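Side-chain contacts in nucleotidyltransferase-like protein (Exiguobacterium sibiricum, PDB 3C18), which is of unknown function but probably belongs to the nucleotidyltransferase superfamily, joining a nucleotidyltransferase-like domain to a helical substrate-binding-like domain and a helix-turn-helix domain: residues L130-R133 with F134-R138; A156-H159 with L160-S164; G257-V260 with D261-R265. All coordinates share one frame; numbering follows the deposited sequence. Where two conformers were deposited one is given.

Contact 1. Residues L130-R133 with F134-R138; sequences LLRR and FQDGR
R133 and D136 form an i to i+3 salt bridge on helix 116-142 of the YgxA-like, helical substrate-binding domain, with R133 NH2 2.7 Å from D136 OD2. The two side chains lie alongside each other and point the same way. The oxygen sits at the guanidinium edge, in its plane, but is itself approached from above the carboxylate plane, and the two flat groups are turned 57° apart. Bends at chi2 (-75°) and chi3 (73°) curl the R133 chain and bring NH2 to this carboxylate. R133 NE is hydrogen-bonded to ND1 of H152 on helix 146-167, and H152 also touches the D136 side chain, so the same guanidinium joins its own helix to the next.

On another side of the helix, L131 and Q135 meet one turn apart. The Q135 amide passes over the branch of L131, NE2 lying 3.8 Å from L131 CD1, while Q135 CG rests against L131 O at 3.2 Å. That carbonyl accepts the backbone N-H of Q135.

Further out, L130 and F134 reach L212 and L216 of helix 201-218, and L131 faces helix 253-265. R132 directs its NH2 to D255, with a weak bond to S258. The R138 guanidinium turns one face to the F134 ring, with F134 CE2 3.5 Å above its plane and displaced toward the guanidinium rim.

Contact 2. Residues A156-H159 with L160-S164; sequences ALHH and LARLS
H159 and R162 grip one water between them, H159 ND1 lying 2.7 Å from its oxygen. The two residues are three positions apart on helix 146-167 of the YgxA-like helical domain, and the water spans the gap where their side chains do not meet directly. R162 NE donates to it at 2.9 Å from the water oxygen, and the water lies in the plane of both the imidazole and the guanidinium, at the edge of each. With CG opposite its own carbonyl carbon (chi1 -69°), R162 first runs back along the helix, and a bend at chi3 (49°) then turns NE toward the water.

The aliphatic part of the same arginine lies beside H158. Its CD is 3.9 Å from H158 CE1, the two side chains slanting across each other with ring and guanidinium planes 36° apart. The H158 carbonyl serves two donors: R162 N at 3.2 Å from H158 O, and A161 N through a weak second bond. V176 of helix 176-183 covers H158, A161 and R162, while H158 also packs on T151 of the second subunit.

A different face of the helix is apolar. L157 and L160 only brush each other, CD2 to CD2 at 4.3 Å, as both turn to neighbouring helices: L157 to L190 and L194, L160 to V187 and to L130 of helix 116-142. L163 continues this face onto S126. Its backbone N bonds to H159 O at 2.9 Å, and L163 CB lies 3.5 Å from the same H159 oxygen.

Contact 3. Residues G257-V260 with D261-R265; sequences GSLV and DFFIR. With GOL (glycerol), chain D.
On helix 253-265, L259 and V260 each pack against the residue one turn ahead, F263 and I264. The F263 ring turns back alongside the L259 peptide, meeting it at a slant: its CE2 is 3.9 Å from L259 CB, and its CD2 lies 3.1 Å from L259 O. That oxygen also accepts the F263 backbone N-H, which comes nearly in line with the carbonyl, the C=O...N angle being 162°. V260 and I264 meet through their branch ends, V260 CG1 lying 3.9 Å from I264 CD1.

F263, V260 and I264 face the rest of the helix-turn-helix domain, whose order of helix, short strand, two helices and two wing strands is that of a winged helix, whereas L259 packs on F127 and A128 of helix 116-142. Helix 253-265 would correspond to the third, recognition helix of that fold, although nothing here shows DNA binding. F263 meets F228 of helix 220-231 edge-to-face, whereas V260 and I264 lie on I269 and Y286.

The polar side centres on D261. Its carboxylate, swung opposite the backbone N (chi1 180°), offers OD2 to R265 NE at 2.9 Å, from above the carboxylate plane; R265 NH2 adds a weak bond to OD2. R31 of the second subunit makes another salt bridge to D261 OD2, so two arginines gather round one oxygen. A water 2.7 Å from S258 O donates to both S258 O and D261 OD2. A glycerol, probably from the crystallisation liquor, bridges the remaining oxygen to the backbone: its O3 lies 2.7 Å from D261 OD1, and its O1 bonds to G257 O.

From the N terminus, the three contacts come in series; each joins neighbouring turns of one continuous helix, so none closes a loop, and none nests within or crosses another. Contact 1 lies on helix 116-142, and after a short connection contact 2 follows on helix 146-167, which runs back alongside it. The two touch where L130 CD1 packs on A156 O, inside the YgxA-like domain. Contact 3 comes much later, on helix 253-265, yet returns to contact 1: L131 CD1 lies on F262 CD1, tying the helical domain to the helix-turn-helix domain. Contact 1 thus stands between the others, as contacts 2 and 3 stay about 9 Å apart at their nearest atoms.

Contact 1. Residues L130-R133 with F134-R138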
ATOM      1  N   LEU A 130      -5.507 -10.526  -4.330  1.00 27.43           N
ATOM      2  CA  LEU A 130      -6.837 -11.092  -4.698  1.00 27.04           C
ATOM      3  C   LEU A 130      -7.272 -12.088  -3.625  1.00 27.18           C
ATOM      4  O   LEU A 130      -8.423 -12.117  -3.164  1.00 29.71           O
ATOM      5  CB  LEU A 130      -6.761 -11.807  -6.049  1.00 22.92           C
ATOM      6  CG  LEU A 130      -7.807 -12.828  -6.470  1.00 27.70           C
ATOM      7  CD1 LEU A 130      -9.208 -12.252  -6.524  1.00 31.46           C
ATOM      8  CD2 LEU A 130      -7.371 -13.402  -7.847  1.00 29.64           C
ATOM      9  N   LEU A 131      -6.310 -12.877  -3.193  1.00 28.31           N
ATOM     10  CA  LEU A 131      -6.558 -13.993  -2.277  1.00 30.14           C
ATOM     11  C   LEU A 131      -6.944 -13.463  -0.913  1.00 29.19           C
ATOM     12  O   LEU A 131      -7.901 -13.907  -0.306  1.00 34.05           O
ATOM     13  CB  LEU A 131      -5.327 -14.925  -2.203  1.00 29.77           C
ATOM     14  CG  LEU A 131      -5.433 -16.115  -1.246  1.00 35.78           C
ATOM     15  CD1 LEU A 131      -6.453 -17.146  -1.717  1.00 34.10           C
ATOM     16  CD2 LEU A 131      -4.031 -16.757  -1.088  1.00 37.05           C
ATOM     17  N   ARG A 132      -6.262 -12.416  -0.498  1.00 29.40           N
ATOM     18  CA  ARG A 132      -6.508 -11.793   0.812  1.00 31.03           C
ATOM     19  C   ARG A 132      -7.831 -11.061   0.833  1.00 26.62           C
ATOM     20  O   ARG A 132      -8.600 -11.136   1.803  1.00 27.32           O
ATOM     21  CB  ARG A 132      -5.378 -10.825   1.152  1.00 33.22           C
ATOM     22  CG  ARG A 132      -5.484 -10.209   2.507  1.00 50.90           C
ATOM     23  CD  ARG A 132      -5.153 -11.231   3.636  1.00 67.59           C
ATOM     24  NE  ARG A 132      -3.787 -11.772   3.543  1.00 75.16           N
ATOM     25  CZ  ARG A 132      -2.716 -11.218   4.116  1.00 75.02           C
ATOM     26  NH1 ARG A 132      -2.843 -10.093   4.808  1.00 79.14           N
ATOM     27  NH2 ARG A 132      -1.514 -11.785   3.992  1.00 66.94           N
ATOM     28  N   ARG A 133      -8.142 -10.367  -0.247  1.00 26.47           N
ATOM     29  CA  ARG A 133      -9.438  -9.655  -0.326  1.00 24.51           C
ATOM     30  C   ARG A 133     -10.607 -10.641  -0.376  1.00 26.51           C
ATOM     31  O   ARG A 133     -11.662 -10.446   0.255  1.00 27.20           O
ATOM     32  CB  ARG A 133      -9.476  -8.666  -1.502  1.00 26.45           C
ATOM     33  CG  ARG A 133      -8.496  -7.516  -1.382  1.00 26.12           C
ATOM     34  CD  ARG A 133      -8.889  -6.432  -0.374  1.00 32.13           C
ATOM     35  NE  ARG A 133      -8.743  -6.845   1.018  1.00 31.67           N
ATOM     36  CZ  ARG A 133      -7.580  -6.945   1.662  1.00 40.23           C
ATOM     37  NH1 ARG A 133      -6.450  -6.663   1.051  1.00 43.14           N
ATOM     38  NH2 ARG A 133      -7.545  -7.374   2.909  1.00 39.43           N
ATOM     39  N   PHE A 134     -10.398 -11.730  -1.087  1.00 27.38           N
ATOM     40  CA  PHE A 134     -11.419 -12.798  -1.198  1.00 26.93           C
ATOM     41  C   PHE A 134     -11.687 -13.413   0.181  1.00 27.78           C
ATOM     42  O   PHE A 134     -12.802 -13.588   0.626  1.00 28.17           O
ATOM     43  CB  PHE A 134     -10.991 -13.865  -2.206  1.00 28.57           C
ATOM     44  CG  PHE A 134     -11.811 -15.121  -2.138  1.00 29.45           C
ATOM     45  CD1 PHE A 134     -13.074 -15.176  -2.713  1.00 25.87           C
ATOM     46  CD2 PHE A 134     -11.323 -16.247  -1.515  1.00 28.29           C
ATOM     47  CE1 PHE A 134     -13.826 -16.313  -2.625  1.00 24.98           C
ATOM     48  CE2 PHE A 134     -12.074 -17.391  -1.444  1.00 34.39           C
ATOM     49  CZ  PHE A 134     -13.336 -17.415  -2.009  1.00 35.02           C
ATOM     50  N   GLN A 135     -10.629 -13.712   0.891  1.00 27.43           N
ATOM     51  CA  GLN A 135     -10.773 -14.331   2.224  1.00 28.63           C
ATOM     52  C   GLN A 135     -11.484 -13.424   3.194  1.00 27.88           C
ATOM     53  O   GLN A 135     -12.314 -13.862   3.995  1.00 31.12           O
ATOM     54  CB  GLN A 135      -9.401 -14.752   2.758  1.00 29.26           C
ATOM     55  CG  GLN A 135      -8.885 -15.968   1.974  1.00 33.37           C
ATOM     56  CD  GLN A 135      -7.457 -16.345   2.331  1.00 41.36           C
ATOM     57  OE1 GLN A 135      -6.696 -15.540   2.894  1.00 45.77           O
ATOM     58  NE2 GLN A 135      -7.079 -17.567   1.972  1.00 39.26           N
ATOM     59  N   ASP A 136     -11.206 -12.137   3.108  1.00 27.96           N
ATOM     60  CA  ASP A 136     -11.790 -11.188   4.060  1.00 30.61           C
ATOM     61  C   ASP A 136     -13.248 -11.067   3.715  1.00 29.32           C
ATOM     62  O   ASP A 136     -14.114 -10.973   4.581  1.00 31.03           O
ATOM     63  CB  ASP A 136     -11.161  -9.789   3.969  1.00 31.70           C
ATOM     64  CG  ASP A 136      -9.811  -9.699   4.646  1.00 44.06           C
ATOM     65  OD1 ASP A 136      -9.330 -10.708   5.200  1.00 61.36           O
ATOM     66  OD2 ASP A 136      -9.234  -8.605   4.615  1.00 47.44           O
ATOM     67  N   GLY A 137     -13.494 -11.009   2.411  1.00 28.78           N
ATOM     68  CA  GLY A 137     -14.837 -10.874   1.869  1.00 25.50           C
ATOM     69  C   GLY A 137     -15.730 -12.020   2.289  1.00 28.50           C
ATOM     70  O   GLY A 137     -16.893 -11.844   2.637  1.00 24.28           O
ATOM     71  N   ARG A 138     -15.148 -13.206   2.279  1.00 27.42           N
ATOM     72  CA  ARG A 138     -15.878 -14.422   2.620  1.00 28.95           C
ATOM     73  C   ARG A 138     -16.157 -14.447   4.102  1.00 28.29           C
ATOM     74  O   ARG A 138     -17.256 -14.760   4.571  1.00 25.06           O
ATOM     75  CB  ARG A 138     -15.063 -15.625   2.157  1.00 33.61           C
ATOM     76  CG  ARG A 138     -15.748 -16.933   2.413  1.00 39.35           C
ATOM     77  CD  ARG A 138     -14.940 -18.077   1.853  1.00 49.41           C
ATOM     78  NE  ARG A 138     -13.608 -18.093   2.440  1.00 53.65           N
ATOM     79  CZ  ARG A 138     -12.635 -18.895   2.031  1.00 57.43           C
ATOM     80  NH1 ARG A 138     -12.863 -19.751   1.029  1.00 54.78           N
ATOM     81  NH2 ARG A 138     -11.442 -18.831   2.609  1.00 53.71           N
TER

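Contact 2. Residues A156-H159 with L160-S164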
ATOM      1  N   ALA A 156     -11.258  -7.386  -4.482  1.00 26.95           N
ATOM      2  CA  ALA A 156     -10.730  -8.664  -5.003  1.00 24.98           C
ATOM      3  C   ALA A 156     -10.955  -8.718  -6.478  1.00 22.98           C
ATOM      4  O   ALA A 156     -10.131  -9.178  -7.246  1.00 25.54           O
ATOM      5  CB  ALA A 156     -11.429  -9.882  -4.339  1.00 24.30           C
ATOM      6  N   LEU A 157     -12.113  -8.266  -6.897  1.00 24.09           N
ATOM      7  CA  LEU A 157     -12.439  -8.297  -8.345  1.00 24.64           C
ATOM      8  C   LEU A 157     -11.494  -7.398  -9.137  1.00 28.43           C
ATOM      9  O   LEU A 157     -11.094  -7.695 -10.251  1.00 32.81           O
ATOM     10  CB  LEU A 157     -13.877  -7.864  -8.588  1.00 25.83           C
ATOM     11  CG  LEU A 157     -14.938  -8.922  -8.305  1.00 24.98           C
ATOM     12  CD1 LEU A 157     -16.312  -8.300  -8.257  1.00 19.69           C
ATOM     13  CD2 LEU A 157     -14.892  -9.990  -9.325  1.00 30.42           C
ATOM     14  N   HIS A 158     -11.113  -6.304  -8.517  1.00 29.25           N
ATOM     15  CA  HIS A 158     -10.198  -5.344  -9.141  1.00 29.14           C
ATOM     16  C   HIS A 158      -8.814  -6.005  -9.276  1.00 26.89           C
ATOM     17  O   HIS A 158      -8.168  -5.923 -10.296  1.00 28.39           O
ATOM     18  CB  HIS A 158     -10.091  -4.059  -8.324  1.00 27.81           C
ATOM     19  CG  HIS A 158      -9.374  -2.968  -9.038  1.00 32.69           C
ATOM     20  ND1 HIS A 158      -8.260  -2.345  -8.529  1.00 44.44           N
ATOM     21  CD2 HIS A 158      -9.597  -2.417 -10.254  1.00 36.30           C
ATOM     22  CE1 HIS A 158      -7.837  -1.443  -9.397  1.00 44.83           C
ATOM     23  NE2 HIS A 158      -8.635  -1.463 -10.448  1.00 38.51           N
ATOM     24  N   HIS A 159      -8.373  -6.706  -8.246  1.00 27.16           N
ATOM     25  CA  HIS A 159      -7.080  -7.419  -8.356  1.00 23.77           C
ATOM     26  C   HIS A 159      -7.102  -8.503  -9.408  1.00 24.55           C
ATOM     27  O   HIS A 159      -6.079  -8.787 -10.055  1.00 24.37           O
ATOM     28  CB  HIS A 159      -6.629  -8.006  -7.022  1.00 26.81           C
ATOM     29  CG  HIS A 159      -6.270  -6.956  -6.032  1.00 26.00           C
ATOM     30  ND1 HIS A 159      -5.294  -6.016  -6.276  1.00 26.21           N
ATOM     31  CD2 HIS A 159      -6.792  -6.658  -4.824  1.00 29.39           C
ATOM     32  CE1 HIS A 159      -5.209  -5.211  -5.235  1.00 38.51           C
ATOM     33  NE2 HIS A 159      -6.110  -5.576  -4.348  1.00 31.36           N
ATOM     34  N   LEU A 160      -8.266  -9.114  -9.571  1.00 23.37           N
ATOM     35  CA  LEU A 160      -8.458 -10.215 -10.537  1.00 22.04           C
ATOM     36  C   LEU A 160      -8.373  -9.706 -11.978  1.00 26.76           C
ATOM     37  O   LEU A 160      -7.866 -10.378 -12.883  1.00 27.85           O
ATOM     38  CB  LEU A 160      -9.806 -10.900 -10.293  1.00 26.06           C
ATOM     39  CG  LEU A 160     -10.269 -12.072 -11.182  1.00 22.29           C
ATOM     40  CD1 LEU A 160      -9.452 -13.301 -11.010  1.00 22.50           C
ATOM     41  CD2 LEU A 160     -11.742 -12.402 -10.938  1.00 23.64           C
ATOM     42  N   ALA A 161      -8.873  -8.504 -12.178  1.00 25.57           N
ATOM     43  CA  ALA A 161      -8.819  -7.823 -13.493  1.00 25.67           C
ATOM     44  C   ALA A 161      -7.370  -7.488 -13.827  1.00 26.20           C
ATOM     45  O   ALA A 161      -6.930  -7.665 -14.921  1.00 27.98           O
ATOM     46  CB  ALA A 161      -9.624  -6.543 -13.476  1.00 23.82           C
ATOM     47  N   ARG A 162      -6.612  -7.018 -12.838  1.00 28.00           N
ATOM     48  CA  ARG A 162      -5.189  -6.658 -13.039  1.00 26.62           C
ATOM     49  C   ARG A 162      -4.369  -7.913 -13.347  1.00 26.98           C
ATOM     50  O   ARG A 162      -3.545  -7.934 -14.261  1.00 31.71           O
ATOM     51  CB  ARG A 162      -4.625  -5.901 -11.821  1.00 26.00           C
ATOM     52  CG  ARG A 162      -5.219  -4.485 -11.660  1.00 25.59           C
ATOM     53  CD  ARG A 162      -4.849  -3.834 -10.334  1.00 33.20           C
ATOM     54  NE  ARG A 162      -3.422  -3.930 -10.086  1.00 43.13           N
ATOM     55  CZ  ARG A 162      -2.514  -3.105 -10.587  1.00 47.85           C
ATOM     56  NH1 ARG A 162      -2.887  -2.123 -11.377  1.00 50.72           N
ATOM     57  NH2 ARG A 162      -1.231  -3.279 -10.312  1.00 51.96           N
ATOM     58  N   LEU A 163      -4.658  -8.982 -12.623  1.00 26.54           N
ATOM     59  CA  LEU A 163      -3.989 -10.280 -12.837  1.00 25.94           C
ATOM     60  C   LEU A 163      -4.285 -10.813 -14.207  1.00 27.69           C
ATOM     61  O   LEU A 163      -3.392 -11.282 -14.944  1.00 29.96           O
ATOM     62  CB  LEU A 163      -4.412 -11.283 -11.765  1.00 26.45           C
ATOM     63  CG  LEU A 163      -3.889 -12.703 -11.894  1.00 26.40           C
ATOM     64  CD1 LEU A 163      -2.379 -12.785 -11.948  1.00 23.99           C
ATOM     65  CD2 LEU A 163      -4.424 -13.483 -10.731  1.00 29.48           C
ATOM     66  N   SER A 164      -5.540 -10.692 -14.592  1.00 26.56           N
ATOM     67  CA  SER A 164      -5.983 -11.184 -15.896  0.50 27.34           C
ATOM     68  C   SER A 164      -5.281 -10.452 -17.030  1.00 26.80           C
ATOM     69  O   SER A 164      -4.950 -11.032 -18.055  1.00 28.71           O
ATOM     70  CB  SER A 164      -7.497 -11.080 -16.010  0.50 27.53           C
ATOM     71  OG  SER A 164      -8.089 -11.814 -14.953  0.50 32.69           O
TER
HETATM   72  O   HOH W   1      -3.346  -6.061  -8.166  1.00 26.64           O

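Contact 3. Residues G257-V260 with D261-R265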
ATOM      1  N   GLY A 257       3.071 -16.315   3.876  1.00 27.82           N
ATOM      2  CA  GLY A 257       2.369 -17.252   4.723  1.00 27.45           C
ATOM      3  C   GLY A 257       1.016 -17.667   4.127  1.00 28.97           C
ATOM      4  O   GLY A 257       0.702 -18.863   4.065  1.00 28.63           O
ATOM      5  N   SER A 258       0.235 -16.696   3.676  1.00 26.37           N
ATOM      6  CA  SER A 258      -1.104 -17.000   3.105  1.00 26.85           C
ATOM      7  C   SER A 258      -1.047 -17.682   1.770  1.00 29.35           C
ATOM      8  O   SER A 258      -1.928 -18.460   1.413  1.00 31.56           O
ATOM      9  CB  SER A 258      -1.939 -15.727   2.914  1.00 31.00           C
ATOM     10  OG  SER A 258      -1.998 -15.071   4.155  1.00 40.90           O
ATOM     11  N   LEU A 259      -0.057 -17.318   0.982  1.00 27.35           N
ATOM     12  CA  LEU A 259       0.120 -17.939  -0.342  1.00 27.90           C
ATOM     13  C   LEU A 259       0.461 -19.388  -0.141  1.00 27.26           C
ATOM     14  O   LEU A 259      -0.122 -20.266  -0.769  1.00 26.30           O
ATOM     15  CB  LEU A 259       1.200 -17.277  -1.157  1.00 25.79           C
ATOM     16  CG  LEU A 259       0.911 -15.916  -1.782  1.00 34.33           C
ATOM     17  CD1 LEU A 259       2.187 -15.346  -2.486  1.00 32.16           C
ATOM     18  CD2 LEU A 259      -0.240 -16.047  -2.745  1.00 28.63           C
ATOM     19  N   VAL A 260       1.393 -19.640   0.767  1.00 26.15           N
ATOM     20  CA  VAL A 260       1.827 -21.001   1.007  1.00 27.20           C
ATOM     21  C   VAL A 260       0.681 -21.867   1.540  1.00 27.28           C
ATOM     22  O   VAL A 260       0.484 -23.001   1.113  1.00 28.14           O
ATOM     23  CB  VAL A 260       3.078 -21.056   1.897  1.00 29.29           C
ATOM     24  CG1 VAL A 260       3.245 -22.436   2.476  1.00 31.00           C
ATOM     25  CG2 VAL A 260       4.303 -20.660   1.083  1.00 28.59           C
ATOM     26  N   ASP A 261      -0.101 -21.314   2.441  1.00 26.84           N
ATOM     27  CA  ASP A 261      -1.249 -22.018   3.025  1.00 27.29           C
ATOM     28  C   ASP A 261      -2.204 -22.412   1.932  1.00 30.00           C
ATOM     29  O   ASP A 261      -2.764 -23.521   1.879  1.00 30.39           O
ATOM     30  CB  ASP A 261      -1.999 -21.081   3.961  1.00 29.52           C
ATOM     31  CG  ASP A 261      -3.221 -21.726   4.614  1.00 37.93           C
ATOM     32  OD1 ASP A 261      -3.058 -22.427   5.633  1.00 44.81           O
ATOM     33  OD2 ASP A 261      -4.359 -21.466   4.170  1.00 43.31           O
ATOM     34  N   PHE A 262      -2.389 -21.467   1.029  1.00 28.49           N
ATOM     35  CA  PHE A 262      -3.312 -21.669  -0.069  1.00 26.72           C
ATOM     36  C   PHE A 262      -2.817 -22.756  -1.005  1.00 27.92           C
ATOM     37  O   PHE A 262      -3.525 -23.666  -1.347  1.00 29.44           O
ATOM     38  CB  PHE A 262      -3.491 -20.398  -0.841  1.00 30.39           C
ATOM     39  CG  PHE A 262      -4.472 -20.522  -1.938  1.00 28.88           C
ATOM     40  CD1 PHE A 262      -5.792 -20.523  -1.669  1.00 29.58           C
ATOM     41  CD2 PHE A 262      -4.067 -20.627  -3.225  1.00 25.04           C
ATOM     42  CE1 PHE A 262      -6.734 -20.617  -2.697  1.00 34.73           C
ATOM     43  CE2 PHE A 262      -4.998 -20.722  -4.265  1.00 31.23           C
ATOM     44  CZ  PHE A 262      -6.321 -20.706  -3.990  1.00 30.23           C
ATOM     45  N   PHE A 263      -1.565 -22.653  -1.397  1.00 27.04           N
ATOM     46  CA  PHE A 263      -0.997 -23.596  -2.341  1.00 27.43           C
ATOM     47  C   PHE A 263      -0.966 -25.026  -1.755  1.00 28.71           C
ATOM     48  O   PHE A 263      -1.065 -26.006  -2.459  1.00 30.75           O
ATOM     49  CB  PHE A 263       0.373 -23.143  -2.787  1.00 27.74           C
ATOM     50  CG  PHE A 263       0.368 -21.866  -3.603  1.00 27.83           C
ATOM     51  CD1 PHE A 263      -0.531 -21.687  -4.606  1.00 31.20           C
ATOM     52  CD2 PHE A 263       1.311 -20.883  -3.397  1.00 30.45           C
ATOM     53  CE1 PHE A 263      -0.505 -20.541  -5.346  1.00 25.83           C
ATOM     54  CE2 PHE A 263       1.337 -19.734  -4.159  1.00 29.53           C
ATOM     55  CZ  PHE A 263       0.432 -19.575  -5.122  1.00 31.27           C
ATOM     56  N   ILE A 264      -0.882 -25.125  -0.435  1.00 29.92           N
ATOM     57  CA  ILE A 264      -0.871 -26.445   0.227  1.00 26.97           C
ATOM     58  C   ILE A 264      -2.242 -27.040   0.054  1.00 28.53           C
ATOM     59  O   ILE A 264      -2.396 -28.193  -0.277  1.00 33.16           O
ATOM     60  CB  ILE A 264      -0.539 -26.349   1.741  1.00 26.99           C
ATOM     61  CG1 ILE A 264       0.958 -26.025   1.933  1.00 29.54           C
ATOM     62  CG2 ILE A 264      -0.909 -27.654   2.425  1.00 24.73           C
ATOM     63  CD1 ILE A 264       1.304 -25.730   3.299  1.00 26.56           C
ATOM     64  N   ARG A 265      -3.259 -26.218   0.223  1.00 29.08           N
ATOM     65  CA  ARG A 265      -4.645 -26.704   0.126  1.00 30.33           C
ATOM     66  C   ARG A 265      -5.029 -27.043  -1.310  1.00 32.37           C
ATOM     67  O   ARG A 265      -5.947 -27.790  -1.541  1.00 34.91           O
ATOM     68  CB  ARG A 265      -5.609 -25.682   0.695  1.00 33.05           C
ATOM     69  CG  ARG A 265      -5.530 -25.608   2.199  1.00 36.64           C
ATOM     70  CD  ARG A 265      -6.524 -24.627   2.785  1.00 43.39           C
ATOM     71  NE  ARG A 265      -6.078 -23.255   2.589  1.00 48.60           N
ATOM     72  CZ  ARG A 265      -6.741 -22.332   1.891  1.00 52.36           C
ATOM     73  NH1 ARG A 265      -7.921 -22.613   1.349  1.00 55.75           N
ATOM     74  NH2 ARG A 265      -6.227 -21.115   1.766  1.00 50.11           N
TER
HETATM   75  C1  GOL D 290       1.610 -21.735   5.906  1.00 48.61           C
HETATM   76  O1  GOL D 290       1.883 -20.349   5.767  1.00 36.12           O
HETATM   77  C2  GOL D 290       0.880 -22.003   7.219  1.00 57.30           C
HETATM   78  O2  GOL D 290      -0.140 -21.035   7.463  1.00 51.56           O
HETATM   79  C3  GOL D 290       0.333 -23.441   7.230  1.00 57.85           C
HETATM   80  O3  GOL D 290      -0.770 -23.604   6.369  1.00 58.33           O
HETATM   81  O   HOH W   2      -4.363 -18.638   2.558  1.00 33.78           O